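Local coordinates for Lpg2148(MvcA) (Legionella pneumophila subsp. pneumophila str. Philadelphia 1, PDB 6K11), which probably acts as a deamidase-type effector that removes ubiquitin from the host ubiquitin-conjugating enzyme UBE2N, at residues 253-258 against 312-317. Numbering follows the deposited sequence.
Sequences QAYFGS and AFFCAH
F314 points the edge of its ring at the face of the Y255 ring, forming a T-shaped (edge-to-face) aromatic pair with centroids 5.0 Å apart and planes turned 81° against each other. The tip atom CZ of F314 sits 3.6 Å above the phenol plane, over the centre of the ring, and is therefore almost equally far from all six carbons; its distance to CG of Y255 is 3.8 Å. With CG of F314 turned anti to the backbone N (chi1 -163°), the phenyl ring reaches from its own loop to the 253-258 segment. Y255 is fixed at its far end, where OH hydrogen-bonds to OH of Y301 on helix 294-305, a helix whose Y301 and A302 also touch F314.

Away from this centre the packing is thinner. S258 brings OG to 3.7 Å from CE1 of F314, approaching obliquely in a van der Waals contact. The backbones stay well separated, the nearest CA atoms, those of S258 and F314, being 8.9 Å apart. Each loop is bent locally: N of S258 bonds to O of Y255 at 2.9 Å, and F314 occupies the second position of a type I beta turn running from F313 to A316. This is surface loop-to-loop packing by a T-shaped aromatic pair, joining the connection after edge strand 250-252 to the one leading into strand 325-333 of the same antiparallel sheet.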
loop_
_atom_site.group_PDB
_atom_site.type_symbol
_atom_site.label_atom_id
_atom_site.label_comp_id
_atom_site.label_asym_id
_atom_site.label_seq_id
_atom_site.Cartn_x
_atom_site.Cartn_y
_atom_site.Cartn_z
ATOM N N GLN A 253 -1.596 -11.264 3.364
ATOM C CA GLN A 253 -1.053 -10.089 2.696
ATOM C C GLN A 253 -0.389 -10.438 1.370
ATOM O O GLN A 253 -0.029 -11.589 1.100
ATOM C CB GLN A 253 -0.027 -9.377 3.589
ATOM C CG GLN A 253 1.226 -10.226 3.857
ATOM C CD GLN A 253 2.355 -9.373 4.368
ATOM O OE1 GLN A 253 2.209 -8.708 5.391
ATOM N NE2 GLN A 253 3.462 -9.345 3.645
ATOM N N ALA A 254 -0.221 -9.400 0.555
ATOM C CA ALA A 254 0.757 -9.326 -0.523
ATOM C C ALA A 254 1.702 -8.158 -0.240
ATOM O O ALA A 254 1.427 -7.306 0.609
ATOM C CB ALA A 254 0.079 -9.129 -1.899
ATOM N N TYR A 255 2.847 -8.148 -0.919
ATOM C CA TYR A 255 3.803 -7.042 -0.798
ATOM C C TYR A 255 4.424 -6.812 -2.169
ATOM O O TYR A 255 5.183 -7.657 -2.659
ATOM C CB TYR A 255 4.873 -7.326 0.269
ATOM C CG TYR A 255 5.444 -6.054 0.855
ATOM C CD1 TYR A 255 6.247 -5.211 0.084
ATOM C CD2 TYR A 255 5.146 -5.669 2.159
ATOM C CE1 TYR A 255 6.759 -4.008 0.617
ATOM C CE2 TYR A 255 5.657 -4.488 2.701
ATOM C CZ TYR A 255 6.447 -3.656 1.927
ATOM O OH TYR A 255 6.924 -2.489 2.478
ATOM N N PHE A 256 4.080 -5.682 -2.800
ATOM C CA PHE A 256 4.508 -5.411 -4.173
ATOM C C PHE A 256 6.024 -5.510 -4.324
ATOM O O PHE A 256 6.782 -4.943 -3.526
ATOM C CB PHE A 256 4.039 -4.016 -4.618
ATOM C CG PHE A 256 4.285 -3.734 -6.088
ATOM C CD1 PHE A 256 5.504 -3.231 -6.525
ATOM C CD2 PHE A 256 3.289 -3.977 -7.034
ATOM C CE1 PHE A 256 5.732 -2.989 -7.874
ATOM C CE2 PHE A 256 3.511 -3.723 -8.383
ATOM C CZ PHE A 256 4.729 -3.230 -8.798
ATOM N N GLY A 257 6.459 -6.205 -5.374
ATOM C CA GLY A 257 7.873 -6.435 -5.637
ATOM C C GLY A 257 8.485 -7.561 -4.837
ATOM O O GLY A 257 9.632 -7.946 -5.113
ATOM N N SER A 258 7.756 -8.111 -3.861
ATOM C CA SER A 258 8.265 -9.183 -3.014
ATOM C C SER A 258 7.497 -10.485 -3.209
ATOM O O SER A 258 8.117 -11.503 -3.529
ATOM C CB SER A 258 8.236 -8.765 -1.537
ATOM O OG SER A 258 8.699 -9.838 -0.720
ATOM N N ALA A 312 15.781 -11.713 6.936
ATOM C CA ALA A 312 17.084 -11.108 7.242
ATOM C C ALA A 312 17.490 -9.996 6.273
ATOM O O ALA A 312 18.361 -9.181 6.614
ATOM C CB ALA A 312 18.183 -12.183 7.244
ATOM N N PHE A 313 16.913 -9.958 5.070
ATOM C CA PHE A 313 17.271 -8.987 4.041
ATOM C C PHE A 313 16.214 -7.921 3.802
ATOM O O PHE A 313 16.558 -6.837 3.316
ATOM C CB PHE A 313 17.526 -9.691 2.696
ATOM C CG PHE A 313 18.028 -11.096 2.833
ATOM C CD1 PHE A 313 19.229 -11.351 3.480
ATOM C CD2 PHE A 313 17.299 -12.164 2.322
ATOM C CE1 PHE A 313 19.705 -12.649 3.621
ATOM C CE2 PHE A 313 17.762 -13.463 2.457
ATOM C CZ PHE A 313 18.976 -13.705 3.107
ATOM N N PHE A 314 14.942 -8.220 4.120
ATOM C CA PHE A 314 13.810 -7.396 3.696
ATOM C C PHE A 314 13.999 -5.932 4.076
ATOM O O PHE A 314 13.722 -5.030 3.277
ATOM C CB PHE A 314 12.531 -7.953 4.328
ATOM C CG PHE A 314 11.256 -7.484 3.684
ATOM C CD1 PHE A 314 10.991 -7.750 2.346
ATOM C CD2 PHE A 314 10.302 -6.803 4.429
ATOM C CE1 PHE A 314 9.799 -7.328 1.757
ATOM C CE2 PHE A 314 9.100 -6.379 3.846
ATOM C CZ PHE A 314 8.858 -6.641 2.507
ATOM N N CYS A 315 14.467 -5.681 5.293
ATOM C CA CYS A 315 14.683 -4.328 5.790
ATOM C C CYS A 315 16.153 -4.082 6.125
ATOM O O CYS A 315 16.465 -3.283 7.015
ATOM C CB CYS A 315 13.807 -4.063 7.005
ATOM S SG CYS A 315 12.062 -4.212 6.638
ATOM N N ALA A 316 17.063 -4.761 5.422
ATOM C CA ALA A 316 18.491 -4.592 5.653
ATOM C C ALA A 316 19.035 -3.444 4.810
ATOM O O ALA A 316 18.560 -3.195 3.698
ATOM C CB ALA A 316 19.249 -5.881 5.331
ATOM N N HIS A 317 20.036 -2.747 5.357
ATOM C CA HIS A 317 20.809 -1.717 4.663
ATOM C C HIS A 317 19.946 -0.652 3.993
ATOM O O HIS A 317 19.207 0.061 4.679
ATOM C CB HIS A 317 21.754 -2.392 3.667
ATOM C CG HIS A 317 22.644 -3.415 4.310
ATOM N ND1 HIS A 317 23.257 -3.203 5.529
ATOM C CD2 HIS A 317 22.994 -4.667 3.928
ATOM C CE1 HIS A 317 23.957 -4.273 5.860
ATOM N NE2 HIS A 317 23.817 -5.175 4.904
#